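Local coordinates for protein single-stranded-DNA-specific exonuclease RecJ (Thermus thermophilus, PDB 2ZXR) that degrades single-stranded DNA in the 5' to 3' direction as an exonuclease that requires divalent metal ions, at residues P29-A34 with F444-L449; D432-P435 with L439-Q442; R426-L431 with E504-L509. All coordinates share one frame; numbering follows the deposited sequence.

The three contacts show how one short stretch of chain can tie an N-terminal helix to an OB domain. Residues 426-447 run as a strand, a turn and a helix. Contact 3 sets strand 426-433 against strand 503-514 of the same mixed sheet, contact 2 is the turn from strand 426-433 into helix 440-447, and contact 1 packs that helix against helix 29-37. Their centres lie about 9 Å (1 and 2), 14 Å (2 and 3) and 16 Å (1 and 3) apart. Along the chain contacts 1 and 3 interleave, with contact 2 inside both spans. All three lie away from the metal site and join parts of the fold around the OB domain.

Contact 1: P29-A34 with F444-L449; sequences PEAALA and FRELAL
A31 meets E446 and L447 where helix 29-37, near the start of the chain, packs on helix 440-447 some 400 residues later. The close part is small and apolar. The methyl of A31 is straddled by two neighbouring side chains: its CB lies 3.8 Å from CB of E446, while CD2 of L447 comes in from another side to 3.8 Å from CA of A31. With CG of L447 placed anti to its carbonyl carbon (chi1 -69°), the CD2 branch turns to helix 29-37, and CD1 remains 5.8 Å from CB of A31. Packing slackens one turn on, where A34 CB is 4.5 Å from L447 CD2.

Beside the methyl, toward E30, the link is looser and runs through one water. It accepts a hydrogen bond from A31 N at 2.7 Å, an amide in the first turn of its helix. It donates to OE1 of E30 at 2.6 Å and to OE1 of E446 at 2.9 Å. Beyond CG the E446 chain is extended (chi2 165°), which carries its carboxylate past A31 to this water; OE2 of the same group forms a salt bridge with R625, and the backbone oxygen of E446 is hydrogen-bonded by Y35.

The two carboxylates are thus brought together, their OE1 atoms 4.8 Å apart, without touching. Both protons of the water are spent on them, while R625, also in a long, weak ion pair with E30, and the amide end of helix 29-37 would be expected to offset the like charges and favour their ionised forms.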
loop_
_atom_site.group_PDB
_atom_site.type_symbol
_atom_site.label_atom_id
_atom_site.label_comp_id
_atom_site.label_asym_id
_atom_site.label_seq_id
_atom_site.Cartn_x
_atom_site.Cartn_y
_atom_site.Cartn_z
ATOM N N PRO A 29 -21.014 1.874 4.917
ATOM C CA PRO A 29 -20.516 0.515 4.649
ATOM C C PRO A 29 -19.197 0.371 3.849
ATOM O O PRO A 29 -18.417 -0.515 4.127
ATOM C CB PRO A 29 -21.710 -0.163 3.960
ATOM C CG PRO A 29 -22.374 0.978 3.219
ATOM C CD PRO A 29 -22.294 2.130 4.228
ATOM N N GLU A 30 -18.938 1.237 2.880
ATOM C CA GLU A 30 -17.698 1.145 2.101
ATOM C C GLU A 30 -16.464 1.348 2.947
ATOM O O GLU A 30 -15.578 0.489 3.008
ATOM C CB GLU A 30 -17.689 2.180 0.977
ATOM C CG GLU A 30 -18.794 1.999 -0.039
ATOM C CD GLU A 30 -20.115 2.520 0.469
ATOM O OE1 GLU A 30 -20.108 3.319 1.445
ATOM O OE2 GLU A 30 -21.150 2.136 -0.112
ATOM N N ALA A 31 -16.402 2.498 3.602
ATOM C CA ALA A 31 -15.277 2.821 4.458
ATOM C C ALA A 31 -15.157 1.799 5.594
ATOM O O ALA A 31 -14.051 1.374 5.950
ATOM C CB ALA A 31 -15.445 4.234 5.015
ATOM N N ALA A 32 -16.290 1.390 6.164
ATOM C CA ALA A 32 -16.248 0.403 7.246
ATOM C C ALA A 32 -15.624 -0.896 6.747
ATOM O O ALA A 32 -14.972 -1.601 7.500
ATOM C CB ALA A 32 -17.649 0.137 7.794
ATOM N N LEU A 33 -15.835 -1.218 5.479
ATOM C CA LEU A 33 -15.258 -2.425 4.902
ATOM C C LEU A 33 -13.726 -2.304 4.983
ATOM O O LEU A 33 -13.027 -3.242 5.398
ATOM C CB LEU A 33 -15.688 -2.540 3.438
ATOM C CG LEU A 33 -16.547 -3.722 3.003
ATOM C CD1 LEU A 33 -17.234 -3.408 1.664
ATOM C CD2 LEU A 33 -15.664 -4.944 2.874
ATOM N N ALA A 34 -13.218 -1.142 4.578
ATOM C CA ALA A 34 -11.774 -0.861 4.599
ATOM C C ALA A 34 -11.229 -0.931 6.033
ATOM O O ALA A 34 -10.237 -1.626 6.311
ATOM C CB ALA A 34 -11.504 0.514 3.993
ATOM N N PHE A 444 -15.804 9.613 0.095
ATOM C CA PHE A 444 -14.474 10.191 0.127
ATOM C C PHE A 444 -14.142 10.740 1.502
ATOM O O PHE A 444 -13.086 10.440 2.031
ATOM C CB PHE A 444 -14.320 11.309 -0.894
ATOM C CG PHE A 444 -12.938 11.894 -0.917
ATOM C CD1 PHE A 444 -11.926 11.289 -1.656
ATOM C CD2 PHE A 444 -12.626 13.022 -0.139
ATOM C CE1 PHE A 444 -10.606 11.795 -1.628
ATOM C CE2 PHE A 444 -11.314 13.537 -0.097
ATOM C CZ PHE A 444 -10.307 12.922 -0.843
ATOM N N ARG A 445 -15.034 11.538 2.089
ATOM C CA ARG A 445 -14.763 12.100 3.418
ATOM C C ARG A 445 -14.617 11.002 4.471
ATOM O O ARG A 445 -13.826 11.144 5.407
ATOM C CB ARG A 445 -15.864 13.105 3.848
ATOM C CG ARG A 445 -15.947 14.384 2.978
ATOM C CD ARG A 445 -17.025 15.404 3.483
ATOM N NE ARG A 445 -18.370 14.838 3.464
ATOM C CZ ARG A 445 -19.309 15.092 2.548
ATOM N NH1 ARG A 445 -19.098 15.934 1.540
ATOM N NH2 ARG A 445 -20.460 14.451 2.623
ATOM N N GLU A 446 -15.347 9.895 4.316
ATOM C CA GLU A 446 -15.258 8.799 5.294
ATOM C C GLU A 446 -13.940 8.009 5.210
ATOM O O GLU A 446 -13.444 7.518 6.230
ATOM C CB GLU A 446 -16.474 7.858 5.153
ATOM C CG GLU A 446 -17.781 8.440 5.737
ATOM C CD GLU A 446 -19.029 7.692 5.284
ATOM O OE1 GLU A 446 -18.899 6.595 4.700
ATOM O OE2 GLU A 446 -20.149 8.197 5.513
ATOM N N LEU A 447 -13.382 7.885 4.009
ATOM C CA LEU A 447 -12.111 7.182 3.796
ATOM C C LEU A 447 -10.925 8.019 4.288
ATOM O O LEU A 447 -9.835 7.493 4.512
ATOM C CB LEU A 447 -11.897 6.899 2.308
ATOM C CG LEU A 447 -12.860 5.871 1.719
ATOM C CD1 LEU A 447 -12.663 5.756 0.213
ATOM C CD2 LEU A 447 -12.630 4.544 2.392
ATOM N N ALA A 448 -11.155 9.321 4.446
ATOM C CA ALA A 448 -10.132 10.261 4.873
ATOM C C ALA A 448 -9.427 9.852 6.150
ATOM O O ALA A 448 -8.219 10.024 6.273
ATOM C CB ALA A 448 -10.750 11.653 5.057
ATOM N N LEU A 449 -10.189 9.316 7.098
ATOM C CA LEU A 449 -9.638 8.913 8.382
ATOM C C LEU A 449 -8.572 7.820 8.305
ATOM O O LEU A 449 -7.830 7.626 9.257
ATOM C CB LEU A 449 -10.766 8.461 9.318
ATOM C CG LEU A 449 -11.546 9.625 9.944
ATOM C CD1 LEU A 449 -10.566 10.486 10.747
ATOM C CD2 LEU A 449 -12.240 10.460 8.850
HETATM O O HOH W 1 -18.415 4.237 3.149
#

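Contact 2: D432-P435 with L439-Q442; sequences DLLP and LLPQ
L440 pushes one methyl, CD2, into a shallow hollow on the turn that follows strand 426-433. One wall of the hollow is the branch point of L434, whose CG is 4.0 Å from L440 CD2. Another is the P435 ring, with its CD 4.2 Å from the same methyl. P435 O lies 3.9 Å from L440 CD2, as a van der Waals neighbour. L434 and L440 meet at about a right angle, so that the methyl bears on the branching of L434 instead of lying along it. Holding CG of L434 anti to its backbone N (chi1 -169°) brings that branch point within reach of the helix.

A second, flatter patch lies beside this knob. There CB of P435 faces CB of L439 at 4.3 Å, bump against bump. Further out, Y520 touches L440, while F462, L464 and V522 touch L434, continuing the apolar surface into the sheet. The chain has turned between P435 and L439 with just three residues, and the resulting corner is the first connection of a beta-alpha-beta crossover: strand 426-433, helix 440-447 and the neighbouring parallel strand 462-466.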
loop_
_atom_site.group_PDB
_atom_site.type_symbol
_atom_site.label_atom_id
_atom_site.label_comp_id
_atom_site.label_asym_id
_atom_site.label_seq_id
_atom_site.Cartn_x
_atom_site.Cartn_y
_atom_site.Cartn_z
ATOM N N ASP A 432 -14.304 -2.769 -3.134
ATOM C CA ASP A 432 -15.713 -2.988 -3.421
ATOM C C ASP A 432 -16.057 -2.312 -4.734
ATOM O O ASP A 432 -15.214 -1.651 -5.338
ATOM C CB ASP A 432 -16.529 -2.351 -2.295
ATOM C CG ASP A 432 -18.022 -2.552 -2.451
ATOM O OD1 ASP A 432 -18.778 -1.735 -1.874
ATOM O OD2 ASP A 432 -18.444 -3.515 -3.129
ATOM N N LEU A 433 -17.305 -2.491 -5.164
ATOM C CA LEU A 433 -17.838 -1.873 -6.377
ATOM C C LEU A 433 -17.998 -0.398 -6.001
ATOM O O LEU A 433 -18.424 -0.103 -4.899
ATOM C CB LEU A 433 -19.221 -2.457 -6.695
ATOM C CG LEU A 433 -19.485 -3.605 -7.683
ATOM C CD1 LEU A 433 -18.242 -3.889 -8.468
ATOM C CD2 LEU A 433 -19.991 -4.855 -6.958
ATOM N N LEU A 434 -17.650 0.524 -6.889
ATOM C CA LEU A 434 -17.794 1.952 -6.579
ATOM C C LEU A 434 -19.279 2.277 -6.385
ATOM O O LEU A 434 -20.114 1.760 -7.109
ATOM C CB LEU A 434 -17.258 2.810 -7.725
ATOM C CG LEU A 434 -17.102 4.304 -7.420
ATOM C CD1 LEU A 434 -15.887 4.493 -6.526
ATOM C CD2 LEU A 434 -16.929 5.094 -8.705
ATOM N N PRO A 435 -19.621 3.116 -5.383
ATOM C CA PRO A 435 -21.010 3.517 -5.099
ATOM C C PRO A 435 -21.520 4.438 -6.194
ATOM O O PRO A 435 -20.767 4.796 -7.089
ATOM C CB PRO A 435 -20.896 4.254 -3.761
ATOM C CG PRO A 435 -19.777 3.536 -3.084
ATOM C CD PRO A 435 -18.758 3.449 -4.238
ATOM N N LEU A 439 -23.156 9.525 -3.843
ATOM C CA LEU A 439 -22.560 9.187 -2.561
ATOM C C LEU A 439 -21.032 9.355 -2.492
ATOM O O LEU A 439 -20.444 9.249 -1.424
ATOM C CB LEU A 439 -22.922 7.741 -2.199
ATOM C CG LEU A 439 -24.336 7.326 -1.753
ATOM C CD1 LEU A 439 -24.710 8.146 -0.512
ATOM C CD2 LEU A 439 -25.360 7.511 -2.869
ATOM N N LEU A 440 -20.391 9.633 -3.620
ATOM C CA LEU A 440 -18.932 9.749 -3.633
ATOM C C LEU A 440 -18.278 10.747 -2.663
ATOM O O LEU A 440 -17.238 10.457 -2.067
ATOM C CB LEU A 440 -18.463 10.000 -5.061
ATOM C CG LEU A 440 -18.852 8.853 -6.015
ATOM C CD1 LEU A 440 -18.183 9.087 -7.363
ATOM C CD2 LEU A 440 -18.420 7.480 -5.420
ATOM N N PRO A 441 -18.855 11.945 -2.514
ATOM C CA PRO A 441 -18.269 12.928 -1.587
ATOM C C PRO A 441 -18.237 12.375 -0.155
ATOM O O PRO A 441 -17.188 12.414 0.534
ATOM C CB PRO A 441 -19.207 14.140 -1.721
ATOM C CG PRO A 441 -19.640 14.046 -3.184
ATOM C CD PRO A 441 -19.890 12.552 -3.371
ATOM N N GLN A 442 -19.370 11.826 0.278
ATOM C CA GLN A 442 -19.454 11.283 1.621
ATOM C C GLN A 442 -18.510 10.103 1.776
ATOM O O GLN A 442 -17.861 9.958 2.816
ATOM C CB GLN A 442 -20.895 10.853 1.958
ATOM C CG GLN A 442 -21.069 10.223 3.361
ATOM C CD GLN A 442 -20.738 11.183 4.500
ATOM O OE1 GLN A 442 -20.543 10.762 5.653
ATOM N NE2 GLN A 442 -20.680 12.480 4.190
#

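Contact 3: R426-L431 with E504-L509; sequences REVALL and EVAGLL
A506 touches V428 and L430 across a curled sheet of the OB domain. Strands 426-433 and 503-514 are not neighbours there: strand 462-466 lies between them in the sheet order. Contact between strands that are not sheet neighbours is consistent with the curled, barrel-like sheet of an OB fold, and it is made here mainly by side-chain methyls.

The apolar interactions come first. The methyl of A506 points to the other strand and meets two residues that lie two apart: V428, whose CB points at strand 503-514, and L430, whose first bond does not but whose CD1 swings in. CG1 of V428 approaches A506 CB to 3.8 Å, having been set anti to the backbone N (chi1 178°), while CG2 stays at 5.5 Å from that CB. The small size of alanine suits so close an approach of two strands, with nearest CA atoms, those of L430 and A506, 6.8 Å apart. Around this point V525 packs on A506, L463 and W7 on L430, and V5 and L461 on V428, which surrounds the contact with further apolar side chains.

Backbone bonding is a separate matter. No hydrogen bond joins the two segments; V428 and L430 instead use their backbones to pair with strand 5-9, at R6 and R8, which extends the sheet with a strand from the N-terminus of the protein.

Charged groups take no part in the contact itself: the buried E504 forms a salt bridge with R528, and E427 reaches R8 only in a long, weak ion pair.

L430 makes the closest approach: its chi2 of -32° is away from a staggered value, and its CD1 stands 3.6 Å from CB of A506, with CD2 of L430 held back at 4.8 Å from the same CB.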
loop_
_atom_site.group_PDB
_atom_site.type_symbol
_atom_site.label_atom_id
_atom_site.label_comp_id
_atom_site.label_asym_id
_atom_site.label_seq_id
_atom_site.Cartn_x
_atom_site.Cartn_y
_atom_site.Cartn_z
ATOM N N ARG A 426 1.159 -10.528 -9.951
ATOM C CA ARG A 426 0.798 -9.305 -9.230
ATOM C C ARG A 426 -0.696 -9.345 -8.916
ATOM O O ARG A 426 -1.506 -9.767 -9.744
ATOM C CB ARG A 426 1.128 -8.061 -10.083
ATOM C CG ARG A 426 0.704 -6.725 -9.464
ATOM C CD ARG A 426 1.523 -5.520 -9.980
ATOM N NE ARG A 426 1.230 -5.126 -11.363
ATOM C CZ ARG A 426 0.142 -4.456 -11.755
ATOM N NH1 ARG A 426 -0.027 -4.151 -13.043
ATOM N NH2 ARG A 426 -0.779 -4.078 -10.866
ATOM N N GLU A 427 -1.056 -8.954 -7.705
ATOM C CA GLU A 427 -2.464 -8.915 -7.329
ATOM C C GLU A 427 -2.925 -7.463 -7.176
ATOM O O GLU A 427 -2.149 -6.607 -6.761
ATOM C CB GLU A 427 -2.718 -9.636 -6.008
ATOM C CG GLU A 427 -4.072 -9.227 -5.411
ATOM C CD GLU A 427 -4.480 -10.006 -4.175
ATOM O OE1 GLU A 427 -4.763 -11.224 -4.303
ATOM O OE2 GLU A 427 -4.524 -9.396 -3.076
ATOM N N VAL A 428 -4.166 -7.191 -7.566
ATOM C CA VAL A 428 -4.770 -5.870 -7.402
ATOM C C VAL A 428 -5.939 -6.176 -6.472
ATOM O O VAL A 428 -6.831 -6.945 -6.827
ATOM C CB VAL A 428 -5.323 -5.287 -8.713
ATOM C CG1 VAL A 428 -5.978 -3.943 -8.430
ATOM C CG2 VAL A 428 -4.202 -5.112 -9.735
ATOM N N ALA A 429 -5.906 -5.616 -5.273
ATOM C CA ALA A 429 -6.947 -5.842 -4.279
ATOM C C ALA A 429 -8.044 -4.777 -4.402
ATOM O O ALA A 429 -7.793 -3.581 -4.291
ATOM C CB ALA A 429 -6.332 -5.831 -2.868
ATOM N N LEU A 430 -9.267 -5.225 -4.644
ATOM C CA LEU A 430 -10.388 -4.310 -4.806
ATOM C C LEU A 430 -11.231 -4.331 -3.550
ATOM O O LEU A 430 -11.613 -5.400 -3.072
ATOM C CB LEU A 430 -11.238 -4.711 -6.008
ATOM C CG LEU A 430 -10.805 -4.376 -7.435
ATOM C CD1 LEU A 430 -10.038 -3.065 -7.464
ATOM C CD2 LEU A 430 -9.961 -5.484 -7.981
ATOM N N LEU A 431 -11.508 -3.148 -3.022
ATOM C CA LEU A 431 -12.294 -2.992 -1.809
ATOM C C LEU A 431 -13.754 -3.323 -2.067
ATOM O O LEU A 431 -14.364 -4.089 -1.330
ATOM C CB LEU A 431 -12.214 -1.546 -1.300
ATOM C CG LEU A 431 -12.322 -1.164 0.182
ATOM C CD1 LEU A 431 -13.249 0.052 0.294
ATOM C CD2 LEU A 431 -12.797 -2.294 1.027
ATOM N N GLU A 504 -13.212 -2.968 -17.265
ATOM C CA GLU A 504 -13.207 -3.136 -15.824
ATOM C C GLU A 504 -12.121 -2.165 -15.383
ATOM O O GLU A 504 -11.097 -2.055 -16.042
ATOM C CB GLU A 504 -12.809 -4.558 -15.438
ATOM C CG GLU A 504 -13.970 -5.382 -15.001
ATOM C CD GLU A 504 -13.582 -6.778 -14.648
ATOM O OE1 GLU A 504 -14.400 -7.406 -13.954
ATOM O OE2 GLU A 504 -12.484 -7.249 -15.056
ATOM N N VAL A 505 -12.347 -1.460 -14.285
ATOM C CA VAL A 505 -11.372 -0.488 -13.795
ATOM C C VAL A 505 -11.141 -0.617 -12.304
ATOM O O VAL A 505 -12.105 -0.720 -11.544
ATOM C CB VAL A 505 -11.849 0.959 -14.009
ATOM C CG1 VAL A 505 -10.839 1.933 -13.348
ATOM C CG2 VAL A 505 -12.001 1.259 -15.497
ATOM N N ALA A 506 -9.867 -0.595 -11.897
ATOM C CA ALA A 506 -9.492 -0.633 -10.495
ATOM C C ALA A 506 -9.072 0.812 -10.277
ATOM O O ALA A 506 -8.073 1.258 -10.852
ATOM C CB ALA A 506 -8.327 -1.540 -10.278
ATOM N N GLY A 507 -9.814 1.567 -9.469
ATOM C CA GLY A 507 -9.429 2.954 -9.319
ATOM C C GLY A 507 -9.519 3.626 -7.972
ATOM O O GLY A 507 -10.232 3.176 -7.089
ATOM N N LEU A 508 -8.800 4.737 -7.850
ATOM C CA LEU A 508 -8.769 5.534 -6.626
ATOM C C LEU A 508 -9.847 6.611 -6.685
ATOM O O LEU A 508 -9.930 7.354 -7.672
ATOM C CB LEU A 508 -7.396 6.209 -6.489
ATOM C CG LEU A 508 -6.209 5.248 -6.398
ATOM C CD1 LEU A 508 -4.879 5.954 -6.827
ATOM C CD2 LEU A 508 -6.131 4.734 -4.942
ATOM N N LEU A 509 -10.656 6.701 -5.638
ATOM C CA LEU A 509 -11.702 7.718 -5.570
ATOM C C LEU A 509 -10.949 9.024 -5.310
ATOM O O LEU A 509 -10.260 9.159 -4.297
ATOM C CB LEU A 509 -12.651 7.467 -4.394
ATOM C CG LEU A 509 -14.119 7.918 -4.538
ATOM C CD1 LEU A 509 -14.614 8.327 -3.192
ATOM C CD2 LEU A 509 -14.322 9.037 -5.568
#